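Local coordinates for protein pyridoxal kinase (Lactobacillus plantarum, PDB 3H74) that probably phosphorylates pyridoxal and related B6 vitamers at the 5'-hydroxyl with ATP, as a kinase of the ribokinase clan, at residues V181-Q186 with V198-A203; H175-D180 with I187-L192; S40-H45 with P52-L57. All coordinates share one frame; numbering follows the deposited sequence.

Interaction 1: V181-Q186 with V198-A203; sequences VQRADQ and VQYCGA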
loop_
_atom_site.group_PDB
_atom_site.type_symbol
_atom_site.label_atom_id
_atom_site.label_comp_id
_atom_site.label_asym_id
_atom_site.label_seq_id
_atom_site.Cartn_x
_atom_site.Cartn_y
_atom_site.Cartn_z
ATOM N N VAL A 181 8.113 -11.168 3.752
ATOM C CA VAL A 181 8.506 -12.471 4.257
ATOM C C VAL A 181 9.748 -12.936 3.509
ATOM O O VAL A 181 9.766 -12.967 2.279
ATOM C CB VAL A 181 7.368 -13.504 4.116
ATOM C CG1 VAL A 181 7.834 -14.890 4.545
ATOM C CG2 VAL A 181 6.166 -13.091 4.948
ATOM N N GLN A 182 10.782 -13.288 4.268
ATOM C CA GLN A 182 12.023 -13.784 3.700
ATOM C C GLN A 182 12.102 -15.296 3.804
ATOM O O GLN A 182 11.799 -15.875 4.853
ATOM C CB GLN A 182 13.225 -13.114 4.367
ATOM C CG GLN A 182 13.306 -11.632 4.034
ATOM C CD GLN A 182 14.500 -10.932 4.637
ATOM O OE1 GLN A 182 14.353 -9.945 5.356
ATOM N NE2 GLN A 182 15.692 -11.426 4.340
ATOM N N ARG A 183 12.469 -15.932 2.700
ATOM C CA ARG A 183 12.712 -17.367 2.669
ATOM C C ARG A 183 13.988 -17.578 1.900
ATOM O O ARG A 183 14.049 -17.294 0.695
ATOM C CB ARG A 183 11.565 -18.118 1.998
ATOM C CG ARG A 183 10.340 -18.260 2.869
ATOM C CD ARG A 183 9.363 -19.225 2.262
ATOM N NE ARG A 183 8.171 -19.374 3.091
ATOM C CZ ARG A 183 7.133 -20.142 2.778
ATOM N NH1 ARG A 183 7.131 -20.837 1.647
ATOM N NH2 ARG A 183 6.090 -20.208 3.597
ATOM N N ALA A 184 14.997 -18.084 2.607
ATOM C CA ALA A 184 16.357 -18.159 2.101
ATOM C C ALA A 184 16.754 -16.812 1.487
ATOM O O ALA A 184 16.758 -15.788 2.178
ATOM C CB ALA A 184 16.511 -19.309 1.104
ATOM N N ASP A 185 17.117 -16.822 0.206
ATOM C CA ASP A 185 17.523 -15.595 -0.479
ATOM C C ASP A 185 16.397 -14.796 -1.152
ATOM O O ASP A 185 16.676 -13.849 -1.893
ATOM C CB ASP A 185 18.628 -15.930 -1.487
ATOM C CG ASP A 185 18.265 -17.080 -2.387
ATOM O OD1 ASP A 185 17.087 -17.212 -2.776
ATOM O OD2 ASP A 185 19.180 -17.863 -2.704
ATOM N N GLN A 186 15.147 -15.186 -0.887
ATOM C CA GLN A 186 13.977 -14.535 -1.485
ATOM C C GLN A 186 13.294 -13.610 -0.488
ATOM O O GLN A 186 13.394 -13.800 0.724
ATOM C CB GLN A 186 12.974 -15.580 -1.980
ATOM C CG GLN A 186 13.589 -16.696 -2.819
ATOM C CD GLN A 186 13.800 -16.312 -4.270
ATOM O OE1 GLN A 186 14.927 -16.339 -4.776
ATOM N NE2 GLN A 186 12.720 -15.960 -4.952
ATOM N N VAL A 198 -0.764 -21.899 3.950
ATOM C CA VAL A 198 0.118 -20.755 3.743
ATOM C C VAL A 198 0.786 -20.875 2.384
ATOM O O VAL A 198 1.449 -21.877 2.077
ATOM C CB VAL A 198 1.186 -20.639 4.858
ATOM C CG1 VAL A 198 2.200 -19.525 4.543
ATOM C CG2 VAL A 198 0.528 -20.392 6.204
ATOM N N GLN A 199 0.584 -19.856 1.561
ATOM C CA GLN A 199 1.247 -19.774 0.275
ATOM C C GLN A 199 2.277 -18.654 0.300
ATOM O O GLN A 199 2.180 -17.718 1.095
ATOM C CB GLN A 199 0.233 -19.552 -0.850
ATOM C CG GLN A 199 -0.809 -20.664 -1.008
ATOM C CD GLN A 199 -0.204 -22.030 -1.303
ATOM O OE1 GLN A 199 0.899 -22.142 -1.848
ATOM N NE2 GLN A 199 -0.928 -23.081 -0.940
ATOM N N TYR A 200 3.264 -18.750 -0.561
ATOM C CA TYR A 200 4.325 -17.757 -0.651
ATOM C C TYR A 200 4.745 -17.553 -2.054
ATOM O O TYR A 200 4.875 -18.464 -2.816
ATOM C CB TYR A 200 5.534 -18.219 0.171
ATOM C CG TYR A 200 6.764 -17.322 0.135
ATOM C CD1 TYR A 200 6.891 -16.263 1.015
ATOM C CD2 TYR A 200 7.785 -17.536 -0.735
ATOM C CE1 TYR A 200 7.984 -15.446 1.005
ATOM C CE2 TYR A 200 8.885 -16.747 -0.710
ATOM C CZ TYR A 200 8.982 -15.690 0.145
ATOM O OH TYR A 200 10.080 -14.892 0.120
ATOM N N CYS A 201 5.012 -16.345 -2.413
ATOM C CA CYS A 201 5.785 -16.128 -3.593
ATOM C C CYS A 201 6.710 -14.963 -3.361
ATOM O O CYS A 201 6.409 -14.055 -2.699
ATOM C CB CYS A 201 4.937 -15.896 -4.785
ATOM S SG CYS A 201 3.907 -14.557 -4.689
ATOM N N GLY A 202 7.872 -15.086 -3.939
ATOM C CA GLY A 202 8.883 -14.077 -3.776
ATOM C C GLY A 202 9.821 -13.903 -4.974
ATOM O O GLY A 202 9.630 -14.451 -5.986
ATOM N N ALA A 203 10.799 -13.069 -4.793
ATOM C CA ALA A 203 11.806 -12.856 -5.803
ATOM C C ALA A 203 13.129 -12.727 -5.063
ATOM O O ALA A 203 13.157 -12.416 -3.869
ATOM C CB ALA A 203 11.493 -11.603 -6.608
#
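The outer strands 178-183 and 198-204 of the small antiparallel three-stranded sheet meet here through Arg183 and Tyr200, where the end of the first strand and its turn reach over the third. Strand 186-192 lies between them in the sheet. Tyr200 holds its CG anti to the backbone N (chi1 177°), which carries the ring under Arg183. The extended arginine runs along one ring face in the opposite direction to the tyrosine. CD stands over the ring centre, 3.8 Å from the centroid of Tyr200, a CH-pi contact. The guanidinium lies flat beyond it, its plane 15° from the ring, with NH1 3.4 Å from Tyr200 CB. At the ring edge, Tyr200 OH donates to Val181 O at 2.9 Å, tilted 35° from the carbonyl plane. Val181 CG1 packs 3.6 Å from Tyr200 CE1. A type II' turn from Arg183 to Gln186 folds the chain back, and Gln186 CB approaches the same ring edge. Asp185 pairs with Arg204 outside the contact. The phenol is thus held by a bond at its edge and by a cationic face partner, which is consistent with cation-pi attraction at the surface.

Interaction 2: H175-D180 with I187-L192; sequences HAVITD and IGCAWL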
loop_
_atom_site.group_PDB
_atom_site.type_symbol
_atom_site.label_atom_id
_atom_site.label_comp_id
_atom_site.label_asym_id
_atom_site.label_seq_id
_atom_site.Cartn_x
_atom_site.Cartn_y
_atom_site.Cartn_z
ATOM N N HIS A 175 -8.400 -11.107 2.261
ATOM C CA HIS A 175 -7.059 -11.682 2.295
ATOM C C HIS A 175 -6.069 -10.801 3.021
ATOM O O HIS A 175 -5.884 -9.632 2.654
ATOM C CB HIS A 175 -6.541 -11.883 0.873
ATOM C CG HIS A 175 -7.476 -12.645 0.003
ATOM N ND1 HIS A 175 -7.620 -14.011 0.097
ATOM C CD2 HIS A 175 -8.332 -12.238 -0.963
ATOM C CE1 HIS A 175 -8.523 -14.415 -0.780
ATOM N NE2 HIS A 175 -8.973 -13.358 -1.433
ATOM N N ALA A 176 -5.412 -11.367 4.028
ATOM C CA ALA A 176 -4.268 -10.733 4.659
ATOM C C ALA A 176 -3.002 -11.217 3.947
ATOM O O ALA A 176 -2.759 -12.420 3.831
ATOM C CB ALA A 176 -4.223 -11.081 6.136
ATOM N N VAL A 177 -2.211 -10.278 3.448
ATOM C CA VAL A 177 -0.975 -10.605 2.751
ATOM C C VAL A 177 0.187 -9.902 3.440
ATOM O O VAL A 177 0.234 -8.667 3.452
ATOM C CB VAL A 177 -1.040 -10.154 1.269
ATOM C CG1 VAL A 177 0.243 -10.525 0.543
ATOM C CG2 VAL A 177 -2.250 -10.739 0.567
ATOM N N ILE A 178 1.116 -10.660 4.017
ATOM C CA ILE A 178 2.320 -10.069 4.603
ATOM C C ILE A 178 3.375 -9.940 3.508
ATOM O O ILE A 178 3.646 -10.905 2.809
ATOM C CB ILE A 178 2.843 -10.879 5.819
ATOM C CG1 ILE A 178 1.777 -10.917 6.913
ATOM C CG2 ILE A 178 4.137 -10.268 6.350
ATOM C CD1 ILE A 178 2.122 -11.815 8.101
ATOM N N THR A 179 3.970 -8.754 3.366
ATOM C CA THR A 179 4.717 -8.403 2.139
ATOM C C THR A 179 6.254 -8.499 2.169
ATOM O O THR A 179 6.906 -8.314 1.137
ATOM C CB THR A 179 4.349 -6.978 1.668
ATOM O OG1 THR A 179 4.686 -6.047 2.699
ATOM C CG2 THR A 179 2.853 -6.881 1.334
ATOM N N ASP A 180 6.826 -8.796 3.329
ATOM C CA ASP A 180 8.285 -8.767 3.502
ATOM C C ASP A 180 8.815 -10.087 4.050
ATOM O O ASP A 180 9.840 -10.122 4.744
ATOM C CB ASP A 180 8.685 -7.615 4.435
ATOM C CG ASP A 180 8.095 -7.756 5.837
ATOM O OD1 ASP A 180 7.291 -8.683 6.059
ATOM O OD2 ASP A 180 8.439 -6.942 6.722
ATOM N N ILE A 187 12.616 -12.595 -1.017
ATOM C CA ILE A 187 11.694 -11.791 -0.224
ATOM C C ILE A 187 10.380 -11.707 -0.996
ATOM O O ILE A 187 10.369 -11.677 -2.220
ATOM C CB ILE A 187 12.290 -10.407 0.151
ATOM C CG1 ILE A 187 11.421 -9.722 1.222
ATOM C CG2 ILE A 187 12.510 -9.528 -1.091
ATOM C CD1 ILE A 187 12.049 -8.493 1.881
ATOM N N GLY A 188 9.260 -11.711 -0.283
ATOM C CA GLY A 188 7.978 -11.695 -0.961
ATOM C C GLY A 188 6.784 -11.757 -0.039
ATOM O O GLY A 188 6.866 -11.395 1.137
ATOM N N CYS A 189 5.684 -12.240 -0.601
ATOM C CA CYS A 189 4.372 -12.181 0.027
ATOM C C CYS A 189 3.909 -13.548 0.491
ATOM O O CYS A 189 4.074 -14.552 -0.209
ATOM C CB CYS A 189 3.358 -11.617 -0.972
ATOM S SG CYS A 189 3.625 -9.885 -1.429
ATOM N N ALA A 190 3.307 -13.573 1.672
ATOM C CA ALA A 190 2.683 -14.785 2.188
ATOM C C ALA A 190 1.225 -14.524 2.487
ATOM O O ALA A 190 0.871 -13.452 2.977
ATOM C CB ALA A 190 3.398 -15.268 3.432
ATOM N N TRP A 191 0.383 -15.511 2.203
ATOM C CA TRP A 191 -1.056 -15.389 2.410
ATOM C C TRP A 191 -1.674 -16.783 2.533
ATOM O O TRP A 191 -1.020 -17.790 2.233
ATOM C CB TRP A 191 -1.700 -14.605 1.255
ATOM C CG TRP A 191 -1.836 -15.391 -0.007
ATOM C CD1 TRP A 191 -2.979 -15.953 -0.491
ATOM C CD2 TRP A 191 -0.803 -15.706 -0.954
ATOM N NE1 TRP A 191 -2.725 -16.605 -1.666
ATOM C CE2 TRP A 191 -1.397 -16.473 -1.974
ATOM C CE3 TRP A 191 0.568 -15.418 -1.038
ATOM C CZ2 TRP A 191 -0.678 -16.952 -3.070
ATOM C CZ3 TRP A 191 1.287 -15.905 -2.129
ATOM C CH2 TRP A 191 0.660 -16.659 -3.130
ATOM N N LEU A 192 -2.932 -16.833 2.962
ATOM C CA LEU A 192 -3.659 -18.099 3.060
ATOM C C LEU A 192 -4.492 -18.326 1.811
ATOM O O LEU A 192 -5.227 -17.438 1.385
ATOM C CB LEU A 192 -4.575 -18.099 4.286
ATOM C CG LEU A 192 -3.945 -18.006 5.678
ATOM C CD1 LEU A 192 -5.033 -17.827 6.723
ATOM C CD2 LEU A 192 -3.070 -19.211 6.003
HETATM O O HOH W 1 -6.022 -15.000 2.135
HETATM O O HOH W 2 -3.664 -14.840 4.847
#
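Val177 packs against Cys189 and Trp191 just before strand 178-183, which pairs with strand 186-192 in a beta hairpin. The valine CB lies 4.2 Å from Ala190 O, and its two methyls part from there. CG1, anti to the backbone N (chi1 -179°), reaches Cys189 CB at 3.6 Å and also nears the sulfur. CG2 turns to Trp191 CB, 4.0 Å away, and those two side chains lie side by side, pointing the same way. Ile178 and Ala190 form an antiparallel hydrogen-bonded pair. Ile178 N donates to Ala190 O, and Ala190 N returns a straighter bond to Ile178 O at 2.9 Å (160° at the hydrogen). At the Thr179 corner the pairing breaks: Thr179 O and Gly188 O, two acceptors, stand 3.1 Å apart. It resumes with Val181 and Gly188. At the other end one water donates to Ala176 O and accepts from Leu192 N, and another joins His175 ND1 to Leu192 O, to which it donates. Near the turn, Ile187 CG1 rests 3.9 Å from Asp180 C, and its CD1 lies 4.3 Å from Asp180 CB. An alanine at Ile187 lacks CG1 and CD1, so the backbone of Asp180 would probably lose apolar cover and a gap would open there. Asp180 OD1 is hydrogen-bonded to Thr142 OG1. The hairpin is sandwiched: Ile178 and Ala190 face helix 159-167 through Leu163 and Leu159, while Cys189 and Trp191 meet helix 231-251. Strand 175-176 edges the main sheet, beside 137-138, and strand 198-204 flanks 186-192.

Interaction 3: S40-H45 with P52-L57; sequences SLLSTH and PAVVDL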
loop_
_atom_site.group_PDB
_atom_site.type_symbol
_atom_site.label_atom_id
_atom_site.label_comp_id
_atom_site.label_asym_id
_atom_site.label_seq_id
_atom_site.Cartn_x
_atom_site.Cartn_y
_atom_site.Cartn_z
ATOM N N SER A 40 -2.060 13.888 3.023
ATOM C CA SER A 40 -1.080 14.811 3.583
ATOM C C SER A 40 -0.345 15.365 2.366
ATOM O O SER A 40 -0.187 14.649 1.371
ATOM C CB SER A 40 -0.098 14.069 4.499
ATOM O OG SER A 40 0.860 14.952 5.072
ATOM N N LEU A 41 0.085 16.626 2.428
ATOM C CA LEU A 41 0.807 17.250 1.325
ATOM C C LEU A 41 2.124 17.794 1.875
ATOM O O LEU A 41 2.120 18.607 2.811
ATOM C CB LEU A 41 -0.039 18.367 0.717
ATOM C CG LEU A 41 0.571 19.132 -0.453
ATOM C CD1 LEU A 41 0.961 18.242 -1.641
ATOM C CD2 LEU A 41 -0.397 20.224 -0.889
ATOM N N LEU A 42 3.244 17.349 1.310
ATOM C CA LEU A 42 4.579 17.640 1.863
ATOM C C LEU A 42 5.490 18.206 0.801
ATOM O O LEU A 42 5.406 17.819 -0.371
ATOM C CB LEU A 42 5.241 16.376 2.414
ATOM C CG LEU A 42 4.479 15.525 3.434
ATOM C CD1 LEU A 42 3.570 14.485 2.762
ATOM C CD2 LEU A 42 5.474 14.798 4.325
ATOM N N SER A 43 6.412 19.073 1.213
ATOM C CA SER A 43 7.425 19.601 0.292
ATOM C C SER A 43 8.346 18.486 -0.240
ATOM O O SER A 43 8.762 18.510 -1.415
ATOM C CB SER A 43 8.258 20.686 0.971
ATOM O OG SER A 43 8.794 20.200 2.193
ATOM N N THR A 44 8.691 17.549 0.643
ATOM C CA THR A 44 9.517 16.380 0.316
ATOM C C THR A 44 9.029 15.245 1.208
ATOM O O THR A 44 8.326 15.484 2.195
ATOM C CB THR A 44 11.026 16.586 0.655
ATOM O OG1 THR A 44 11.200 16.619 2.083
ATOM C CG2 THR A 44 11.616 17.853 0.043
ATOM N N HIS A 45 9.436 14.007 0.918
ATOM C CA HIS A 45 9.162 12.961 1.888
ATOM C C HIS A 45 10.019 13.156 3.142
ATOM O O HIS A 45 10.881 14.044 3.207
ATOM C CB HIS A 45 9.213 11.537 1.296
ATOM C CG HIS A 45 10.564 11.080 0.833
ATOM N ND1 HIS A 45 11.665 11.009 1.664
ATOM C CD2 HIS A 45 10.964 10.602 -0.369
ATOM C CE1 HIS A 45 12.689 10.521 0.982
ATOM N NE2 HIS A 45 12.290 10.276 -0.254
ATOM N N PRO A 52 10.230 18.465 6.519
ATOM C CA PRO A 52 9.460 19.036 5.420
ATOM C C PRO A 52 8.386 20.025 5.849
ATOM O O PRO A 52 7.977 20.062 7.017
ATOM C CB PRO A 52 8.823 17.816 4.744
ATOM C CG PRO A 52 9.036 16.678 5.622
ATOM C CD PRO A 52 9.861 17.069 6.803
ATOM N N ALA A 53 7.938 20.818 4.878
ATOM C CA ALA A 53 6.813 21.732 5.046
ATOM C C ALA A 53 5.546 20.969 4.668
ATOM O O ALA A 53 5.419 20.492 3.533
ATOM C CB ALA A 53 6.986 22.949 4.161
ATOM N N VAL A 54 4.611 20.841 5.600
ATOM C CA VAL A 54 3.490 19.924 5.451
ATOM C C VAL A 54 2.171 20.644 5.674
ATOM O O VAL A 54 2.024 21.387 6.653
ATOM C CB VAL A 54 3.599 18.775 6.481
ATOM C CG1 VAL A 54 2.402 17.815 6.389
ATOM C CG2 VAL A 54 4.912 18.006 6.309
ATOM N N VAL A 55 1.212 20.421 4.778
ATOM C CA VAL A 55 -0.148 20.923 4.957
ATOM C C VAL A 55 -0.962 19.866 5.689
ATOM O O VAL A 55 -0.999 18.699 5.280
ATOM C CB VAL A 55 -0.837 21.227 3.618
ATOM C CG1 VAL A 55 -2.206 21.860 3.863
ATOM C CG2 VAL A 55 0.018 22.143 2.769
ATOM N N ASP A 56 -1.606 20.284 6.778
ATOM C CA ASP A 56 -2.540 19.453 7.508
ATOM C C ASP A 56 -3.863 19.435 6.740
ATOM O O ASP A 56 -4.504 20.467 6.580
ATOM C CB ASP A 56 -2.719 20.036 8.915
ATOM C CG ASP A 56 -3.619 19.204 9.804
ATOM O OD1 ASP A 56 -4.186 18.206 9.334
ATOM O OD2 ASP A 56 -3.758 19.560 11.003
ATOM N N LEU A 57 -4.248 18.262 6.247
ATOM C CA LEU A 57 -5.460 18.119 5.435
ATOM C C LEU A 57 -6.624 17.511 6.225
ATOM O O LEU A 57 -7.630 17.088 5.648
ATOM C CB LEU A 57 -5.176 17.328 4.148
ATOM C CG LEU A 57 -4.154 17.960 3.197
ATOM C CD1 LEU A 57 -3.817 17.008 2.050
ATOM C CD2 LEU A 57 -4.659 19.292 2.665
HETATM O O HOH W 3 -0.615 16.432 6.791
#
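Leu42 and Val54 lie side by side and point the same way, with Leu42 CD2 3.8 Å from Val54 CG2. The other valine methyl, CG1, is anti to the backbone N (chi1 178°) and turns toward Ser40, where it sits 3.5 Å from Ser40 OG. That hydroxyl also shares a water with Val55 O, and the water donates to the carbonyl. Leu41 and Val55 likewise lie side by side, pointing the same way, on the other face, their CB atoms 4.2 Å apart. Leu57 extends this face, its CD1 reaching across to Leu41 CB and to the backbone of Ser40. The two strands make a beta hairpin at the edge of the large mixed sheet of the ribokinase-like fold. Strand 54-55 is one of its two outermost strands, antiparallel to 32-42, which in turn runs beside strand 4-13. Leu41 with Val55 is a hydrogen-bonded pair, in which Val55 N donates to Leu41 O at 2.8 Å, nearly straight at 162°. Leu42 with Val54 is a non-hydrogen-bonded pair. Ser43 binds both backbone polar atoms of Ala53: its N donates to Ala53 O, and its OG, turned to face it by a chi1 of 53°, accepts from Ala53 N at 2.9 Å. The side chains of Thr44 and Pro52 cross at about a right angle, with Thr44 OG1 3.8 Å from Pro52 CB. The same CB also lies near the backbone Thr44 O.

Overall arrangement
Interaction 3 comes first along the chain and closes before the others open. The segments of interactions 1 and 2 then alternate in sequence. These two touch, with centres 9 Å apart, and share strand 178-183. Strand 186-192 bonds to strand 198-204 through Trp191 with Gln199 and Cys189 with Cys201, so both contacts belong to the small three-stranded sheet. Interaction 2 also reaches the large mixed sheet through strand 175-176, one of its outermost strands. Interaction 3 sits at the opposite edge, on strand 54-55, its centre about 30 Å from that of interaction 2 and 35 Å from that of interaction 1. Interactions 2 and 3 thus lie at the two edges of the main sheet.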